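Local coordinates for protein genome packaging NTPase B204 (Sulfolobus turreted icosahedral virus 2, PDB 4KFU) that probably hydrolyses ATP through a P-loop ATPase domain of the FtsK-HerA superfamily to power packaging of viral DNA into the capsid, at residues I6-G11 with I146-A151; S35-D40 with V69-R74; R139-M144 with T159-E164. All coordinates share one frame; numbering follows the deposited sequence.

How the interactions relate
Interactions 1 and 2 both reach the same sheet: 6-11 supplies a strand that leads into the P-loop, and 35-40 with 69-74 are two adjacent strands further out. Their centres lie 19 Å apart and their nearest atoms about 11 Å, so they do not touch. Interaction 3 adjoins interaction 1, centre to centre 12 Å, through a probable hydrogen bond of 2.6 Å from Tyr-148 OH to Val-140 O and through packing of Val-10 CG1 against Val-140 N. Interactions 2 and 3 lie on opposite sides of the chain's centre, 26 Å between centres. The side chains of Val-10 and Arg-139 each lie about 10 Å, and that of Asp-40 about 9 Å, from a bound AMPPCP.

Interaction 1 of 3, residues I6-G11 with I146-A151; sequences IVVLVG and IVYKQA
Val-8 packs with both methyl groups against the end of helix 145-150 and Ala-151, just past it. CG2 touches Val-147 CG1 at 3.6 Å and Ala-151 CB at 3.8 Å, while CG1 meets Tyr-148 CE1 at 3.7 Å, the valine and tyrosine side chains crossing at about a right angle. With Val-8 CG1 anti to the backbone N (chi1 -179°), the two methyls spread over different residues. Val-10, further along the same strand face, brings CG2 to the edge of the Tyr-148 ring, near its plane, 4.0 Å from CE1. Strand 6-10 is an inner strand of the P-loop NTPase sheet and runs straight into the Walker A loop at Gly-11. The axes of strand 6-10 and of residues 146-150 approach to 8.8 Å, with 129° between their N-to-C directions; Val-7 and Leu-9 turn to helix 17-31. No hydrogen bond joins the two segments; the Tyr-148 hydroxyl finds its partner, probably Val-140 O, outside the strand. Ile-6 continues the buried packing, its CD1 lying 3.7 Å from Gln-150 O and its CG2 close to Ala-151. The looser side is at partly exposed Gln-150, whose side chain comes no closer than 4.7 Å to the strand and leads away, NE2 bonding to Leu-123 O.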
loop_
_atom_site.group_PDB
_atom_site.type_symbol
_atom_site.label_atom_id
_atom_site.label_comp_id
_atom_site.label_asym_id
_atom_site.label_seq_id
_atom_site.Cartn_x
_atom_site.Cartn_y
_atom_site.Cartn_z
ATOM N N ILE A 6 0.688 -7.644 -4.346
ATOM C CA ILE A 6 0.720 -6.193 -4.354
ATOM C C ILE A 6 -0.736 -5.739 -4.212
ATOM O O ILE A 6 -1.600 -6.096 -5.029
ATOM C CB ILE A 6 1.332 -5.630 -5.639
ATOM C CG1 ILE A 6 2.831 -5.987 -5.698
ATOM C CG2 ILE A 6 1.163 -4.123 -5.675
ATOM C CD1 ILE A 6 3.511 -5.727 -7.042
ATOM N N VAL A 7 -1.012 -4.996 -3.145
ATOM C CA VAL A 7 -2.356 -4.490 -2.882
ATOM C C VAL A 7 -2.312 -2.975 -2.906
ATOM O O VAL A 7 -1.434 -2.350 -2.292
ATOM C CB VAL A 7 -2.887 -4.959 -1.517
ATOM C CG1 VAL A 7 -4.265 -4.376 -1.250
ATOM C CG2 VAL A 7 -2.936 -6.467 -1.463
ATOM N N VAL A 8 -3.255 -2.378 -3.628
ATOM C CA VAL A 8 -3.303 -0.930 -3.742
ATOM C C VAL A 8 -4.637 -0.424 -3.217
ATOM O O VAL A 8 -5.707 -0.883 -3.652
ATOM C CB VAL A 8 -3.087 -0.478 -5.195
ATOM C CG1 VAL A 8 -3.113 1.047 -5.290
ATOM C CG2 VAL A 8 -1.741 -1.030 -5.719
ATOM N N LEU A 9 -4.575 0.498 -2.259
ATOM C CA LEU A 9 -5.790 1.093 -1.718
ATOM C C LEU A 9 -5.921 2.539 -2.183
ATOM O O LEU A 9 -4.990 3.342 -2.038
ATOM C CB LEU A 9 -5.773 1.071 -0.194
ATOM C CG LEU A 9 -5.275 -0.182 0.512
ATOM C CD1 LEU A 9 -5.302 0.078 2.011
ATOM C CD2 LEU A 9 -6.137 -1.380 0.157
ATOM N N VAL A 10 -7.085 2.875 -2.729
ATOM C CA VAL A 10 -7.343 4.227 -3.210
ATOM C C VAL A 10 -8.584 4.779 -2.536
ATOM O O VAL A 10 -9.651 4.155 -2.575
ATOM C CB VAL A 10 -7.577 4.262 -4.717
ATOM C CG1 VAL A 10 -7.744 5.717 -5.180
ATOM C CG2 VAL A 10 -6.412 3.570 -5.450
ATOM N N GLY A 11 -8.458 5.949 -1.924
ATOM C CA GLY A 11 -9.607 6.534 -1.259
ATOM C C GLY A 11 -9.361 7.948 -0.789
ATOM O O GLY A 11 -8.261 8.262 -0.325
ATOM N N ILE A 146 1.533 2.173 -14.004
ATOM C CA ILE A 146 2.076 0.812 -13.903
ATOM C C ILE A 146 1.842 0.152 -12.548
ATOM O O ILE A 146 1.773 -1.079 -12.460
ATOM C CB ILE A 146 3.559 0.700 -14.321
ATOM C CG1 ILE A 146 4.444 1.658 -13.501
ATOM C CG2 ILE A 146 3.695 0.960 -15.811
ATOM C CD1 ILE A 146 5.923 1.362 -13.647
ATOM N N VAL A 147 1.710 0.953 -11.494
ATOM C CA VAL A 147 1.277 0.404 -10.202
ATOM C C VAL A 147 -0.029 -0.380 -10.317
ATOM O O VAL A 147 -0.167 -1.473 -9.749
ATOM C CB VAL A 147 1.113 1.507 -9.119
ATOM C CG1 VAL A 147 0.455 0.937 -7.861
ATOM C CG2 VAL A 147 2.459 2.126 -8.774
ATOM N N TYR A 148 -1.002 0.154 -11.057
ATOM C CA TYR A 148 -2.270 -0.562 -11.179
ATOM C C TYR A 148 -2.164 -1.769 -12.105
ATOM O O TYR A 148 -2.849 -2.766 -11.890
ATOM C CB TYR A 148 -3.415 0.373 -11.604
ATOM C CG TYR A 148 -3.522 1.583 -10.713
ATOM C CD1 TYR A 148 -3.989 1.461 -9.414
ATOM C CD2 TYR A 148 -3.131 2.846 -11.156
ATOM C CE1 TYR A 148 -4.082 2.570 -8.572
ATOM C CE2 TYR A 148 -3.206 3.964 -10.313
ATOM C CZ TYR A 148 -3.696 3.805 -9.021
ATOM O OH TYR A 148 -3.794 4.896 -8.181
ATOM N N LYS A 149 -1.312 -1.688 -13.123
ATOM C CA LYS A 149 -1.126 -2.821 -14.021
ATOM C C LYS A 149 -0.405 -3.983 -13.325
ATOM O O LYS A 149 -0.624 -5.156 -13.651
ATOM C CB LYS A 149 -0.345 -2.398 -15.260
ATOM C CG LYS A 149 -0.947 -1.214 -16.028
ATOM C CD LYS A 149 -2.412 -1.445 -16.389
ATOM C CE LYS A 149 -2.575 -2.618 -17.325
ATOM N NZ LYS A 149 -3.589 -2.330 -18.386
ATOM N N GLN A 150 0.448 -3.659 -12.358
ATOM C CA GLN A 150 1.229 -4.682 -11.657
ATOM C C GLN A 150 0.577 -5.199 -10.376
ATOM O O GLN A 150 1.036 -6.188 -9.785
ATOM C CB GLN A 150 2.628 -4.141 -11.328
ATOM C CG GLN A 150 3.496 -3.896 -12.543
ATOM C CD GLN A 150 3.626 -5.127 -13.422
ATOM O OE1 GLN A 150 3.228 -5.114 -14.587
ATOM N NE2 GLN A 150 4.183 -6.200 -12.866
ATOM N N ALA A 151 -0.474 -4.533 -9.923
ATOM C CA ALA A 151 -1.134 -4.928 -8.678
ATOM C C ALA A 151 -1.813 -6.296 -8.811
ATOM O O ALA A 151 -2.122 -6.742 -9.926
ATOM C CB ALA A 151 -2.143 -3.863 -8.269
#

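Interaction 2 of 3, residues S35-D40 with V69-R74; sequences SYIIDD and VVVYDR. With ZN (zinc ion), chain L.
A zinc site sits at the C-terminal ends of two adjacent parallel strands, 35-40 and 68-72, in the P-loop NTPase sheet; Asp-39 and Asp-73 provide three of its ligand atoms, and His-41 and His-108 complete it. The strand axes are 4.7 Å apart and 15° from parallel. Five backbone bonds hold the ladder, among them Ile-38 N to Val-69 O at 2.8 Å and Val-71 N to Ile-38 O, the latter with an N-H...O angle of 172°. The last, Asp-73 N to Asp-40 O, carries the pairing past the end of strand 68-72 to the metal ligand itself. On one face Ile-37 and Val-69 lie side by side, their CG1 atoms 3.5 Å apart; Val-69 places CG1 between its backbone N and carbonyl carbon (chi1 53°), which turns that methyl to Ile-37. Helix 78-95 packs over this face, which also carries Asp-39. On the other face of the sheet, Ile-38 CD1 meets Val-70 CG2, and Asp-40 OD2 bonds to Tyr-50 N and Ser-48 OG. Asp-39 grips the zinc ion with both oxygens, OD1 at 2.4 Å and OD2 at 2.3 Å, whereas Asp-73 binds it through OD2 alone, at 2.0 Å.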
loop_
_atom_site.group_PDB
_atom_site.type_symbol
_atom_site.label_atom_id
_atom_site.label_comp_id
_atom_site.label_asym_id
_atom_site.label_seq_id
_atom_site.Cartn_x
_atom_site.Cartn_y
_atom_site.Cartn_z
ATOM N N SER A 35 5.359 -10.879 9.086
ATOM C CA SER A 35 5.998 -9.639 9.509
ATOM C C SER A 35 5.638 -8.473 8.588
ATOM O O SER A 35 5.238 -8.669 7.439
ATOM C CB SER A 35 7.519 -9.807 9.537
ATOM O OG SER A 35 8.032 -9.980 8.229
ATOM N N TYR A 36 5.770 -7.255 9.100
ATOM C CA TYR A 36 5.574 -6.086 8.256
ATOM C C TYR A 36 6.492 -4.922 8.605
ATOM O O TYR A 36 6.964 -4.783 9.747
ATOM C CB TYR A 36 4.099 -5.646 8.224
ATOM C CG TYR A 36 3.498 -5.314 9.577
ATOM C CD1 TYR A 36 3.841 -4.143 10.248
ATOM C CD2 TYR A 36 2.560 -6.152 10.165
ATOM C CE1 TYR A 36 3.287 -3.832 11.476
ATOM C CE2 TYR A 36 2.003 -5.848 11.393
ATOM C CZ TYR A 36 2.373 -4.687 12.041
ATOM O OH TYR A 36 1.815 -4.367 13.259
ATOM N N ILE A 37 6.746 -4.103 7.590
ATOM C CA ILE A 37 7.501 -2.869 7.710
ATOM C C ILE A 37 6.593 -1.742 7.231
ATOM O O ILE A 37 6.073 -1.796 6.098
ATOM C CB ILE A 37 8.759 -2.902 6.811
ATOM C CG1 ILE A 37 9.607 -4.141 7.113
ATOM C CG2 ILE A 37 9.573 -1.625 6.967
ATOM C CD1 ILE A 37 10.707 -4.391 6.097
ATOM N N ILE A 38 6.382 -0.726 8.070
ATOM C CA ILE A 38 5.551 0.406 7.653
ATOM C C ILE A 38 6.361 1.670 7.364
ATOM O O ILE A 38 7.035 2.214 8.258
ATOM C CB ILE A 38 4.481 0.751 8.715
ATOM C CG1 ILE A 38 3.667 -0.494 9.089
ATOM C CG2 ILE A 38 3.581 1.868 8.212
ATOM C CD1 ILE A 38 2.667 -0.256 10.228
ATOM N N ASP A 39 6.276 2.138 6.118
ATOM C CA ASP A 39 6.872 3.404 5.688
ATOM C C ASP A 39 5.839 4.498 5.950
ATOM O O ASP A 39 4.865 4.642 5.199
ATOM C CB ASP A 39 7.245 3.306 4.199
ATOM C CG ASP A 39 7.780 4.613 3.611
ATOM O OD1 ASP A 39 8.217 5.507 4.358
ATOM O OD2 ASP A 39 7.764 4.759 2.364
ATOM N N ASP A 40 6.055 5.254 7.028
ATOM C CA ASP A 40 5.070 6.209 7.576
ATOM C C ASP A 40 5.497 7.657 7.296
ATOM O O ASP A 40 6.626 8.056 7.612
ATOM C CB ASP A 40 4.965 5.979 9.092
ATOM C CG ASP A 40 3.747 6.657 9.738
ATOM O OD1 ASP A 40 3.159 7.598 9.156
ATOM O OD2 ASP A 40 3.389 6.249 10.863
ATOM N N VAL A 69 7.886 -3.468 12.398
ATOM C CA VAL A 69 8.681 -2.247 12.390
ATOM C C VAL A 69 8.004 -1.078 11.675
ATOM O O VAL A 69 7.340 -1.240 10.640
ATOM C CB VAL A 69 10.116 -2.527 11.840
ATOM C CG1 VAL A 69 10.044 -3.207 10.499
ATOM C CG2 VAL A 69 10.946 -1.249 11.755
ATOM N N VAL A 70 8.176 0.102 12.257
ATOM C CA VAL A 70 7.595 1.328 11.740
ATOM C C VAL A 70 8.713 2.332 11.516
ATOM O O VAL A 70 9.494 2.626 12.434
ATOM C CB VAL A 70 6.576 1.907 12.739
ATOM C CG1 VAL A 70 5.993 3.221 12.219
ATOM C CG2 VAL A 70 5.475 0.896 13.022
ATOM N N VAL A 71 8.788 2.843 10.292
ATOM C CA VAL A 71 9.829 3.766 9.890
ATOM C C VAL A 71 9.193 5.108 9.549
ATOM O O VAL A 71 8.455 5.209 8.568
ATOM C CB VAL A 71 10.535 3.264 8.607
ATOM C CG1 VAL A 71 11.829 4.033 8.377
ATOM C CG2 VAL A 71 10.787 1.762 8.678
ATOM N N TYR A 72 9.472 6.146 10.331
ATOM C CA TYR A 72 9.023 7.472 9.924
ATOM C C TYR A 72 9.940 8.016 8.830
ATOM O O TYR A 72 11.153 8.117 9.024
ATOM C CB TYR A 72 8.973 8.458 11.090
ATOM C CG TYR A 72 8.704 9.858 10.593
ATOM C CD1 TYR A 72 7.455 10.202 10.100
ATOM C CD2 TYR A 72 9.709 10.823 10.578
ATOM C CE1 TYR A 72 7.198 11.475 9.616
ATOM C CE2 TYR A 72 9.464 12.107 10.098
ATOM C CZ TYR A 72 8.205 12.424 9.617
ATOM O OH TYR A 72 7.943 13.690 9.138
ATOM N N ASP A 73 9.357 8.372 7.689
ATOM C CA ASP A 73 10.126 8.846 6.531
ATOM C C ASP A 73 10.070 10.366 6.398
ATOM O O ASP A 73 9.079 10.926 5.924
ATOM C CB ASP A 73 9.618 8.178 5.248
ATOM C CG ASP A 73 10.310 8.692 3.995
ATOM O OD1 ASP A 73 11.383 9.331 4.084
ATOM O OD2 ASP A 73 9.779 8.444 2.897
ATOM N N ARG A 74 11.159 11.016 6.800
ATOM C CA ARG A 74 11.245 12.466 6.838
ATOM C C ARG A 74 11.574 13.057 5.470
ATOM O O ARG A 74 10.948 14.027 5.043
ATOM C CB ARG A 74 12.306 12.893 7.867
ATOM C CG ARG A 74 12.663 14.372 7.839
HETATM ZN ZN ZN L . 8.539 6.883 2.460
#

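Interaction 3 of 3, residues R139-M144 with T159-E164; sequences RVYDLM and TREPNE
Glu-164 in the first turn of helix 162-171 reaches across to Arg-139, Val-140 and Tyr-141, which lead into and form a short 3-10 turn following strand 131-137 of the P-loop ATPase core. Its side chain, extended beyond CG, carries the carboxylate to the start of that turn. Val-140 N donates to Glu-164 OE2 at 3.1 Å with an N-H...O angle of 161°; the oxygen is met on its anti side, somewhat out of the carboxylate plane. The other oxygen, OE1, accepts from Thr-159 OG1 at 2.8 Å from above that plane, so bonds to both oxygens restrain the carboxylate's rotation.

Two side chains meet the aliphatic part of Glu-164 from directions roughly at right angles. Val-140 CG1 approaches its CB and CG, while Tyr-141 crosses it at about a right angle, bringing CE2 to 3.6 Å from Glu-164 CG. Tyr-141 projects CG between its backbone N and carbonyl carbon (chi1 54°), which swings the ring over the start of the helix. There the Asn-163 amide, its plane 29° from the ring plane, sets ND2 3.5 Å from Tyr-141 CD2; its OD1 bonds to Arg-166. Glu-161 OE1 comes to the ring edge in plane, its carboxylate nearly perpendicular to the ring.

Glu-161 is also the N-cap: its OE1 accepts from Glu-164 N at 2.7 Å. Arg-139 packs CB on one face of the Tyr-141 ring, offset toward the rim. Its guanidinium stays beyond salt-bridge range of Glu-164, with the charges probably still attracting at a distance, and instead Arg-139 NH1 donates to Tyr-141 OH at 2.9 Å, the hydroxyl tilted from the guanidinium plane.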
loop_
_atom_site.group_PDB
_atom_site.type_symbol
_atom_site.label_atom_id
_atom_site.label_comp_id
_atom_site.label_asym_id
_atom_site.label_seq_id
_atom_site.Cartn_x
_atom_site.Cartn_y
_atom_site.Cartn_z
ATOM N N ARG A 139 -6.031 9.852 -4.519
ATOM C CA ARG A 139 -6.681 9.885 -5.837
ATOM C C ARG A 139 -6.009 8.857 -6.741
ATOM O O ARG A 139 -4.801 8.640 -6.631
ATOM C CB ARG A 139 -6.576 11.282 -6.479
ATOM C CG ARG A 139 -7.050 12.457 -5.592
ATOM C CD ARG A 139 -8.506 12.827 -5.824
ATOM N NE ARG A 139 -8.953 13.911 -4.938
ATOM C CZ ARG A 139 -9.453 15.082 -5.343
ATOM N NH1 ARG A 139 -9.581 15.354 -6.638
ATOM N NH2 ARG A 139 -9.836 15.986 -4.444
ATOM N N VAL A 140 -6.771 8.218 -7.633
ATOM C CA VAL A 140 -6.184 7.172 -8.493
ATOM C C VAL A 140 -5.040 7.736 -9.327
ATOM O O VAL A 140 -4.004 7.074 -9.519
ATOM C CB VAL A 140 -7.258 6.504 -9.415
ATOM C CG1 VAL A 140 -7.897 7.529 -10.306
ATOM C CG2 VAL A 140 -6.648 5.421 -10.274
ATOM N N TYR A 141 -5.198 8.978 -9.778
ATOM C CA TYR A 141 -4.204 9.592 -10.656
ATOM C C TYR A 141 -2.942 10.121 -9.941
ATOM O O TYR A 141 -2.060 10.699 -10.588
ATOM C CB TYR A 141 -4.860 10.672 -11.535
ATOM C CG TYR A 141 -5.632 11.739 -10.771
ATOM C CD1 TYR A 141 -4.968 12.658 -9.960
ATOM C CD2 TYR A 141 -7.019 11.849 -10.892
ATOM C CE1 TYR A 141 -5.661 13.642 -9.270
ATOM C CE2 TYR A 141 -7.717 12.830 -10.212
ATOM C CZ TYR A 141 -7.030 13.724 -9.404
ATOM O OH TYR A 141 -7.712 14.708 -8.723
ATOM N N ASP A 142 -2.844 9.896 -8.629
ATOM C CA ASP A 142 -1.653 10.283 -7.866
ATOM C C ASP A 142 -0.478 9.381 -8.211
ATOM O O ASP A 142 0.666 9.781 -8.049
ATOM C CB ASP A 142 -1.875 10.150 -6.351
ATOM C CG ASP A 142 -2.854 11.172 -5.789
ATOM O OD1 ASP A 142 -3.159 12.178 -6.460
ATOM O OD2 ASP A 142 -3.312 10.938 -4.653
ATOM N N LEU A 143 -0.754 8.159 -8.663
ATOM C CA LEU A 143 0.326 7.178 -8.852
ATOM C C LEU A 143 0.616 6.827 -10.310
ATOM O O LEU A 143 -0.255 6.971 -11.171
ATOM C CB LEU A 143 -0.016 5.885 -8.106
ATOM C CG LEU A 143 -0.443 6.009 -6.645
ATOM C CD1 LEU A 143 -0.755 4.635 -6.067
ATOM C CD2 LEU A 143 0.632 6.726 -5.817
ATOM N N MET A 144 1.824 6.319 -10.562
ATOM C CA MET A 144 2.180 5.761 -11.854
ATOM C C MET A 144 1.181 4.694 -12.263
ATOM O O MET A 144 0.890 3.796 -11.480
ATOM C CB MET A 144 3.567 5.096 -11.773
ATOM C CG MET A 144 4.730 6.054 -11.806
ATOM S SD MET A 144 6.201 5.384 -10.978
ATOM C CE MET A 144 5.814 3.663 -10.949
ATOM N N THR A 159 -15.899 7.367 -5.466
ATOM C CA THR A 159 -15.588 8.580 -6.212
ATOM C C THR A 159 -16.482 8.756 -7.434
ATOM O O THR A 159 -16.929 7.776 -8.028
ATOM C CB THR A 159 -14.103 8.633 -6.654
ATOM O OG1 THR A 159 -13.850 9.908 -7.253
ATOM C CG2 THR A 159 -13.793 7.525 -7.658
ATOM N N ARG A 160 -16.757 10.008 -7.788
ATOM C CA ARG A 160 -17.389 10.326 -9.074
ATOM C C ARG A 160 -16.602 11.392 -9.812
ATOM O O ARG A 160 -17.104 11.997 -10.752
ATOM C CB ARG A 160 -18.844 10.774 -8.888
ATOM C CG ARG A 160 -19.748 9.656 -8.434
ATOM C CD ARG A 160 -21.191 10.087 -8.368
ATOM N NE ARG A 160 -22.009 8.988 -7.871
ATOM C CZ ARG A 160 -23.325 8.908 -8.018
ATOM N NH1 ARG A 160 -23.983 9.866 -8.657
ATOM N NH2 ARG A 160 -23.980 7.869 -7.518
ATOM N N GLU A 161 -15.356 11.615 -9.395
ATOM C CA GLU A 161 -14.517 12.608 -10.067
ATOM C C GLU A 161 -14.123 12.099 -11.463
ATOM O O GLU A 161 -13.526 11.034 -11.586
ATOM C CB GLU A 161 -13.292 12.924 -9.209
ATOM C CG GLU A 161 -12.615 14.244 -9.539
ATOM C CD GLU A 161 -11.684 14.147 -10.736
ATOM O OE1 GLU A 161 -11.086 13.067 -10.940
ATOM O OE2 GLU A 161 -11.553 15.148 -11.480
ATOM N N PRO A 162 -14.481 12.857 -12.521
ATOM C CA PRO A 162 -14.367 12.406 -13.916
ATOM C C PRO A 162 -12.966 11.946 -14.315
ATOM O O PRO A 162 -12.857 10.929 -14.996
ATOM C CB PRO A 162 -14.775 13.647 -14.724
ATOM C CG PRO A 162 -15.664 14.403 -13.813
ATOM C CD PRO A 162 -15.105 14.192 -12.427
ATOM N N ASN A 163 -11.917 12.651 -13.902
ATOM C CA ASN A 163 -10.564 12.189 -14.225
ATOM C C ASN A 163 -10.229 10.868 -13.533
ATOM O O ASN A 163 -9.561 9.999 -14.104
ATOM C CB ASN A 163 -9.492 13.244 -13.915
ATOM C CG ASN A 163 -8.186 12.985 -14.679
ATOM O OD1 ASN A 163 -8.205 12.462 -15.805
ATOM N ND2 ASN A 163 -7.052 13.343 -14.073
ATOM N N GLU A 164 -10.699 10.711 -12.300
ATOM C CA GLU A 164 -10.515 9.449 -11.603
ATOM C C GLU A 164 -11.235 8.316 -12.308
ATOM O O GLU A 164 -10.685 7.238 -12.447
ATOM C CB GLU A 164 -11.021 9.538 -10.162
ATOM C CG GLU A 164 -10.098 10.276 -9.222
ATOM C CD GLU A 164 -10.346 9.912 -7.749
ATOM O OE1 GLU A 164 -11.184 10.582 -7.118
ATOM O OE2 GLU A 164 -9.706 8.960 -7.222
#